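Local coordinates for protein C-domain type II peptide synthetase (Streptomyces globisporus, PDB 4ZNM) that is a free-standing condensation-domain protein of the peptide synthetase type, a member of the CoA-dependent acyltransferase superfamily, at residues Q367-E380 and D408-G420. Residues are numbered along the deposited sequence; the frame is centred on the assembly and turned at random.
Sequences QISVFQAVHAPASE and DGVLWSIHIDPSG
Strands 367-373 and 410-416 run side by side and parallel, their directions 9° apart, and six backbone hydrogen bonds join them from Val410 N to Ile368 O at one end to Val374 N to Ile414 O at the other. Val370 and Gln372 use both N-H and C=O toward strand 410-416, Ile368 its C=O and Val374 its N-H; facing outward, Gln367 pairs with Leu228 and Phe371 makes a backbone hydrogen bond with Pro292 of strand 288-295.

On one face, Phe371 and Trp412 sit abreast. Phe371 CG lies anti to its N (chi1 -166°) and the ring leans across, CD2 coming 3.6 Å from Trp412 CB and over one face of the indole, the planes 35° apart. The Phe371 tip, CZ, reaches Ile414 CG1 at 4.1 Å. Tyr276 of helix 268-284 stacks on Phe371 and meets Trp412 edge-to-face, and its OH is hydrogen-bonded to Ser369 OG. On the other face Leu411 CD1 packs 3.7 Å from Val370 CB, and Val374 CG2 touches Ser413 OG at 3.3 Å; Val370 and Gln372 also touch strand 288-295.

At the N-terminal end, the extended Gln367 side chain carries NE2 to Asp408 OD1, a nearly straight hydrogen bond of 2.9 Å lying in the amide plane. NE2 also hydrogen-bonds to Asn429 OD1, while Asp408 OD2 forms a salt bridge with Arg234. One water joins Gln367 OE1 to Gly409 O, and another joins Ile368 N to Asp408 O.

This parallel pair lies within the five-stranded mixed sheet of the condensation domain. Its chemistry has two parts: aromatic and aliphatic packing against helices 268-284 and 435-454 on one face, and at the strand starts a buried amide whose oxygen and nitrogen are both satisfied, probably fixing its rotation.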
ATOM      1  N   GLN A 367       1.071 -19.603  -1.420  1.00 27.49           N
ATOM      2  CA  GLN A 367       1.656 -18.284  -1.297  1.00 26.75           C
ATOM      3  C   GLN A 367       1.306 -17.630   0.023  1.00 25.67           C
ATOM      4  O   GLN A 367       0.295 -17.933   0.657  1.00 27.50           O
ATOM      5  CB  GLN A 367       1.180 -17.374  -2.428  1.00 28.54           C
ATOM      6  CG  GLN A 367       1.738 -17.661  -3.780  1.00 27.82           C
ATOM      7  CD  GLN A 367       1.188 -16.679  -4.821  1.00 27.81           C
ATOM      8  OE1 GLN A 367      -0.013 -16.638  -5.050  1.00 27.67           O
ATOM      9  NE2 GLN A 367       2.064 -15.864  -5.418  1.00 28.06           N
ATOM     10  N   ILE A 368       2.114 -16.677   0.424  1.00 25.21           N
ATOM     11  CA  ILE A 368       1.784 -15.967   1.623  1.00 24.33           C
ATOM     12  C   ILE A 368       0.844 -14.801   1.302  1.00 23.77           C
ATOM     13  O   ILE A 368       0.851 -14.254   0.199  1.00 24.01           O
ATOM     14  CB  ILE A 368       3.018 -15.486   2.355  1.00 39.99           C
ATOM     15  CG1 ILE A 368       3.846 -14.554   1.503  1.00 42.26           C
ATOM     16  CG2 ILE A 368       3.869 -16.666   2.793  1.00 57.79           C
ATOM     17  CD1 ILE A 368       4.295 -13.385   2.313  1.00 54.77           C
ATOM     18  N   SER A 369       0.039 -14.455   2.293  1.00 23.16           N
ATOM     19  CA  SER A 369      -0.813 -13.295   2.223  1.00 23.09           C
ATOM     20  C   SER A 369      -0.410 -12.272   3.268  1.00 22.22           C
ATOM     21  O   SER A 369       0.155 -12.593   4.323  1.00 24.76           O
ATOM     22  CB  SER A 369      -2.279 -13.684   2.406  1.00 27.52           C
ATOM     23  OG  SER A 369      -2.552 -13.904   3.774  1.00 29.08           O
ATOM     24  N   VAL A 370      -0.678 -11.027   2.921  1.00 22.07           N
ATOM     25  CA  VAL A 370      -0.430  -9.878   3.765  1.00 21.77           C
ATOM     26  C   VAL A 370      -1.758  -9.144   3.995  1.00 21.60           C
ATOM     27  O   VAL A 370      -2.553  -8.987   3.073  1.00 23.42           O
ATOM     28  CB  VAL A 370       0.579  -8.915   3.100  1.00 22.02           C
ATOM     29  CG1 VAL A 370       0.858  -7.737   3.979  1.00 26.78           C
ATOM     30  CG2 VAL A 370       1.894  -9.615   2.778  1.00 22.59           C
ATOM     31  N   PHE A 371      -1.957  -8.630   5.191  1.00 21.67           N
ATOM     32  CA  PHE A 371      -3.170  -7.888   5.511  1.00 22.62           C
ATOM     33  C   PHE A 371      -2.750  -6.538   6.071  1.00 21.46           C
ATOM     34  O   PHE A 371      -2.200  -6.470   7.157  1.00 23.10           O
ATOM     35  CB  PHE A 371      -4.021  -8.679   6.495  1.00 21.67           C
ATOM     36  CG  PHE A 371      -5.449  -8.169   6.646  1.00 22.54           C
ATOM     37  CD1 PHE A 371      -5.743  -7.125   7.494  1.00 22.82           C
ATOM     38  CD2 PHE A 371      -6.483  -8.776   5.961  1.00 24.11           C
ATOM     39  CE1 PHE A 371      -7.056  -6.661   7.631  1.00 26.76           C
ATOM     40  CE2 PHE A 371      -7.800  -8.329   6.092  1.00 23.84           C
ATOM     41  CZ  PHE A 371      -8.083  -7.268   6.934  1.00 22.21           C
ATOM     42  N   GLN A 372      -2.977  -5.472   5.306  1.00 22.48           N
ATOM     43  CA  GLN A 372      -2.462  -4.155   5.671  1.00 30.28           C
ATOM     44  C   GLN A 372      -3.505  -3.075   5.709  1.00 29.28           C
ATOM     45  O   GLN A 372      -4.441  -3.075   4.936  1.00 29.68           O
ATOM     46  CB  GLN A 372      -1.356  -3.701   4.698  1.00 30.89           C
ATOM     47  CG  GLN A 372      -1.762  -2.948   3.464  1.00 45.33           C
ATOM     48  CD  GLN A 372      -0.568  -2.320   2.762  1.00 54.96           C
ATOM     49  OE1 GLN A 372      -0.260  -2.671   1.637  1.00 62.75           O
ATOM     50  NE2 GLN A 372       0.096  -1.375   3.423  1.00 60.59           N
ATOM     51  N   ALA A 373      -3.266  -2.114   6.582  1.00 32.57           N
ATOM     52  CA  ALA A 373      -3.970  -0.848   6.554  1.00 30.59           C
ATOM     53  C   ALA A 373      -3.107   0.132   5.779  1.00 27.85           C
ATOM     54  O   ALA A 373      -1.919   0.237   5.995  1.00 27.77           O
ATOM     55  CB  ALA A 373      -4.245  -0.341   7.988  1.00 31.63           C
ATOM     56  N   VAL A 374      -3.719   0.846   4.859  1.00 29.17           N
ATOM     57  CA  VAL A 374      -3.054   1.921   4.164  1.00 30.54           C
ATOM     58  C   VAL A 374      -2.701   3.012   5.155  1.00 30.40           C
ATOM     59  O   VAL A 374      -3.544   3.460   5.930  1.00 28.24           O
ATOM     60  CB  VAL A 374      -3.950   2.490   3.043  1.00 36.50           C
ATOM     61  CG1 VAL A 374      -3.283   3.673   2.380  1.00 45.68           C
ATOM     62  CG2 VAL A 374      -4.225   1.443   2.017  1.00 35.34           C
ATOM     63  N   HIS A 375      -1.454   3.450   5.108  1.00 26.21           N
ATOM     64  CA  HIS A 375      -0.972   4.494   5.991  1.00 32.04           C
ATOM     65  C   HIS A 375      -0.819   5.797   5.213  1.00 30.27           C
ATOM     66  O   HIS A 375       0.008   5.927   4.308  1.00 31.35           O
ATOM     67  CB  HIS A 375       0.356   4.078   6.626  1.00 32.89           C
ATOM     68  CG  HIS A 375       0.964   5.138   7.484  1.00 62.67           C
ATOM     69  ND1 HIS A 375       0.570   5.367   8.787  1.00 72.31           N
ATOM     70  CD2 HIS A 375       1.938   6.040   7.221  1.00 78.46           C
ATOM     71  CE1 HIS A 375       1.274   6.369   9.286  1.00 78.98           C
ATOM     72  NE2 HIS A 375       2.111   6.795   8.356  1.00 79.99           N
ATOM     73  N   ALA A 376      -1.643   6.764   5.554  1.00 33.63           N
ATOM     74  CA  ALA A 376      -1.646   8.028   4.842  1.00 46.68           C
ATOM     75  C   ALA A 376      -2.108   9.118   5.801  1.00 51.56           C
ATOM     76  O   ALA A 376      -2.941   8.857   6.656  1.00 47.59           O
ATOM     77  CB  ALA A 376      -2.551   7.949   3.620  1.00 48.94           C
ATOM     78  N   PRO A 377      -1.557  10.333   5.678  1.00 66.78           N
ATOM     79  CA  PRO A 377      -1.968  11.356   6.648  1.00 70.96           C
ATOM     80  C   PRO A 377      -3.495  11.523   6.723  1.00 65.57           C
ATOM     81  O   PRO A 377      -4.218  11.254   5.743  1.00 56.63           O
ATOM     82  CB  PRO A 377      -1.286  12.624   6.125  1.00 72.54           C
ATOM     83  CG  PRO A 377      -0.121  12.130   5.354  1.00 66.70           C
ATOM     84  CD  PRO A 377      -0.587  10.861   4.707  1.00 65.03           C
ATOM     85  N   ALA A 378      -3.976  11.940   7.895  1.00 79.87           N
ATOM     86  CA  ALA A 378      -5.407  12.078   8.145  1.00 79.44           C
ATOM     87  C   ALA A 378      -6.015  13.176   7.269  1.00 79.04           C
ATOM     88  O   ALA A 378      -5.439  14.263   7.127  1.00 68.65           O
ATOM     89  CB  ALA A 378      -5.653  12.377   9.620  1.00 77.42           C
ATOM     90  N   SER A 379      -7.174  12.878   6.682  1.00 88.25           N
ATOM     91  CA  SER A 379      -7.939  13.865   5.924  1.00 93.26           C
ATOM     92  C   SER A 379      -9.419  13.584   6.054  1.00 86.54           C
ATOM     93  O   SER A 379      -9.867  12.459   5.832  1.00 84.50           O
ATOM     94  CB  SER A 379      -7.564  13.867   4.437  1.00 93.83           C
ATOM     95  OG  SER A 379      -8.339  14.833   3.724  1.00 88.64           O
ATOM     96  N   GLU A 380     -10.182  14.612   6.398  1.00 94.91           N
ATOM     97  CA  GLU A 380     -11.625  14.476   6.420  1.00 97.36           C
ATOM     98  C   GLU A 380     -12.226  15.542   5.544  1.00 99.83           C
ATOM     99  O   GLU A 380     -12.280  16.721   5.905  1.00 97.35           O
ATOM    100  CB  GLU A 380     -12.186  14.566   7.836  1.00107.85           C
ATOM    101  CG  GLU A 380     -13.339  13.593   8.047  1.00112.20           C
ATOM    102  CD  GLU A 380     -14.048  13.782   9.376  1.00106.84           C
ATOM    103  OE1 GLU A 380     -13.713  14.743  10.107  1.00104.76           O
ATOM    104  OE2 GLU A 380     -14.950  12.974   9.683  1.00102.23           O
ATOM    105  N   ASP A 408       4.971 -11.427  -5.028  1.00 25.63           N
ATOM    106  CA  ASP A 408       4.754 -12.877  -4.842  1.00 24.21           C
ATOM    107  C   ASP A 408       3.870 -13.138  -3.641  1.00 25.67           C
ATOM    108  O   ASP A 408       4.343 -13.458  -2.570  1.00 27.35           O
ATOM    109  CB  ASP A 408       6.110 -13.601  -4.695  1.00 25.59           C
ATOM    110  CG  ASP A 408       6.026 -15.128  -4.927  1.00 37.68           C
ATOM    111  OD1 ASP A 408       4.928 -15.714  -4.909  1.00 32.17           O
ATOM    112  OD2 ASP A 408       7.096 -15.758  -5.098  1.00 37.49           O
ATOM    113  N   GLY A 409       2.571 -13.004  -3.836  1.00 20.92           N
ATOM    114  CA  GLY A 409       1.624 -13.273  -2.771  1.00 25.23           C
ATOM    115  C   GLY A 409       0.268 -12.645  -2.954  1.00 20.18           C
ATOM    116  O   GLY A 409      -0.084 -12.169  -4.041  1.00 26.24           O
ATOM    117  N   VAL A 410      -0.502 -12.686  -1.882  1.00 24.73           N
ATOM    118  CA  VAL A 410      -1.859 -12.131  -1.850  1.00 20.75           C
ATOM    119  C   VAL A 410      -1.809 -10.912  -0.946  1.00 26.84           C
ATOM    120  O   VAL A 410      -1.167 -10.949   0.109  1.00 26.10           O
ATOM    121  CB  VAL A 410      -2.866 -13.170  -1.336  1.00 25.15           C
ATOM    122  CG1 VAL A 410      -4.236 -12.578  -1.171  1.00 25.74           C
ATOM    123  CG2 VAL A 410      -2.909 -14.356  -2.277  1.00 21.63           C
ATOM    124  N   LEU A 411      -2.443  -9.821  -1.354  1.00 20.75           N
ATOM    125  CA  LEU A 411      -2.400  -8.635  -0.542  1.00 18.30           C
ATOM    126  C   LEU A 411      -3.807  -8.080  -0.288  1.00 24.32           C
ATOM    127  O   LEU A 411      -4.565  -7.809  -1.227  1.00 19.26           O
ATOM    128  CB  LEU A 411      -1.535  -7.583  -1.190  1.00 18.88           C
ATOM    129  CG  LEU A 411      -1.491  -6.231  -0.506  1.00 25.49           C
ATOM    130  CD1 LEU A 411      -0.876  -6.405   0.831  1.00 21.42           C
ATOM    131  CD2 LEU A 411      -0.681  -5.251  -1.318  1.00 28.86           C
ATOM    132  N   TRP A 412      -4.144  -7.929   0.990  1.00 21.64           N
ATOM    133  CA  TRP A 412      -5.345  -7.187   1.387  1.00 19.29           C
ATOM    134  C   TRP A 412      -4.916  -5.807   1.801  1.00 23.96           C
ATOM    135  O   TRP A 412      -4.046  -5.653   2.644  1.00 22.72           O
ATOM    136  CB  TRP A 412      -6.073  -7.841   2.549  1.00 20.42           C
ATOM    137  CG  TRP A 412      -6.518  -9.214   2.364  1.00 21.88           C
ATOM    138  CD1 TRP A 412      -5.741 -10.316   2.335  1.00 21.45           C
ATOM    139  CD2 TRP A 412      -7.868  -9.665   2.247  1.00 20.05           C
ATOM    140  NE1 TRP A 412      -6.518 -11.432   2.180  1.00 20.75           N
ATOM    141  CE2 TRP A 412      -7.829 -11.054   2.128  1.00 24.20           C
ATOM    142  CE3 TRP A 412      -9.107  -9.018   2.235  1.00 24.41           C
ATOM    143  CZ2 TRP A 412      -8.990 -11.826   1.986  1.00 29.48           C
ATOM    144  CZ3 TRP A 412     -10.243  -9.773   2.089  1.00 26.02           C
ATOM    145  CH2 TRP A 412     -10.180 -11.160   1.980  1.00 24.81           C
ATOM    146  N   SER A 413      -5.541  -4.798   1.218  1.00 29.80           N
ATOM    147  CA  SER A 413      -5.185  -3.402   1.444  1.00 32.45           C
ATOM    148  C   SER A 413      -6.457  -2.631   1.827  1.00 32.75           C
ATOM    149  O   SER A 413      -7.335  -2.455   0.986  1.00 29.42           O
ATOM    150  CB  SER A 413      -4.540  -2.817   0.181  1.00 38.36           C
ATOM    151  OG  SER A 413      -4.158  -1.459   0.355  1.00 45.42           O
ATOM    152  N   ILE A 414      -6.548  -2.207   3.090  1.00 29.26           N
ATOM    153  CA  ILE A 414      -7.735  -1.557   3.632  1.00 29.37           C
ATOM    154  C   ILE A 414      -7.470  -0.079   3.891  1.00 29.98           C
ATOM    155  O   ILE A 414      -6.589   0.236   4.696  1.00 25.71           O
ATOM    156  CB  ILE A 414      -8.172  -2.186   4.961  1.00 39.48           C
ATOM    157  CG1 ILE A 414      -8.201  -3.717   4.882  1.00 47.79           C
ATOM    158  CG2 ILE A 414      -9.512  -1.630   5.388  1.00 41.90           C
ATOM    159  CD1 ILE A 414      -9.212  -4.260   3.967  1.00 52.86           C
ATOM    160  N   HIS A 415      -8.244   0.828   3.281  1.00 25.37           N
ATOM    161  CA  HIS A 415      -8.215   2.225   3.705  1.00 25.01           C
ATOM    162  C   HIS A 415      -9.348   2.494   4.683  1.00 25.54           C
ATOM    163  O   HIS A 415     -10.506   2.261   4.379  1.00 24.27           O
ATOM    164  CB  HIS A 415      -8.317   3.195   2.520  1.00 35.20           C
ATOM    165  CG  HIS A 415      -8.389   4.625   2.939  1.00 50.90           C
ATOM    166  ND1 HIS A 415      -9.540   5.381   2.828  1.00 49.67           N
ATOM    167  CD2 HIS A 415      -7.465   5.429   3.517  1.00 60.93           C
ATOM    168  CE1 HIS A 415      -9.314   6.592   3.302  1.00 55.45           C
ATOM    169  NE2 HIS A 415      -8.063   6.648   3.727  1.00 55.66           N
ATOM    170  N   ILE A 416      -8.999   3.017   5.852  1.00 27.12           N
ATOM    171  CA  ILE A 416      -9.971   3.278   6.906  1.00 29.98           C
ATOM    172  C   ILE A 416     -10.172   4.784   7.007  1.00 32.59           C
ATOM    173  O   ILE A 416      -9.285   5.525   7.401  1.00 32.84           O
ATOM    174  CB  ILE A 416      -9.515   2.668   8.229  1.00 35.35           C
ATOM    175  CG1 ILE A 416      -9.470   1.147   8.084  1.00 49.32           C
ATOM    176  CG2 ILE A 416     -10.456   3.075   9.366  1.00 34.59           C
ATOM    177  CD1 ILE A 416      -8.553   0.481   9.040  1.00 66.36           C
ATOM    178  N   ASP A 417     -11.347   5.230   6.623  1.00 32.91           N
ATOM    179  CA  ASP A 417     -11.607   6.648   6.570  1.00 50.72           C
ATOM    180  C   ASP A 417     -11.913   7.192   7.962  1.00 53.77           C
ATOM    181  O   ASP A 417     -12.465   6.462   8.810  1.00 47.22           O
ATOM    182  CB  ASP A 417     -12.760   6.939   5.622  1.00 68.47           C
ATOM    183  CG  ASP A 417     -12.661   8.314   5.012  1.00 75.68           C
ATOM    184  OD1 ASP A 417     -13.197   9.259   5.637  1.00 76.81           O
ATOM    185  OD2 ASP A 417     -12.037   8.442   3.928  1.00 76.17           O
ATOM    186  N   PRO A 418     -11.535   8.467   8.208  1.00 80.40           N
ATOM    187  CA  PRO A 418     -11.919   9.158   9.447  1.00 79.26           C
ATOM    188  C   PRO A 418     -13.433   9.260   9.593  1.00 78.61           C
ATOM    189  O   PRO A 418     -13.966   9.123  10.698  1.00 76.01           O
ATOM    190  CB  PRO A 418     -11.288  10.555   9.289  1.00 82.70           C
ATOM    191  CG  PRO A 418     -10.173  10.367   8.323  1.00 76.29           C
ATOM    192  CD  PRO A 418     -10.641   9.304   7.377  1.00 71.79           C
ATOM    193  N   SER A 419     -14.110   9.492   8.470  1.00 80.04           N
ATOM    194  CA  SER A 419     -15.570   9.614   8.433  1.00 75.82           C
ATOM    195  C   SER A 419     -16.269   8.371   8.982  1.00 75.84           C
ATOM    196  O   SER A 419     -17.445   8.422   9.353  1.00 70.99           O
ATOM    197  CB  SER A 419     -16.047   9.857   6.997  1.00 70.14           C
ATOM    198  OG  SER A 419     -15.518   8.854   6.124  1.00 69.53           O
ATOM    199  N   GLY A 420     -15.547   7.257   9.008  1.00 58.85           N
ATOM    200  CA  GLY A 420     -16.117   5.996   9.410  1.00 60.23           C
ATOM    201  C   GLY A 420     -16.046   4.937   8.326  1.00 62.46           C
ATOM    202  O   GLY A 420     -16.082   3.757   8.634  1.00 64.29           O
TER
HETATM  203  O   HOH W   1      -1.253 -14.242  -5.417  1.00 21.39           O
HETATM  204  O   HOH W   2       4.248 -16.094  -1.491  1.00 25.17           O
HETATM  205  O   HOH W   3      -6.125   3.157   6.600  1.00 33.64           O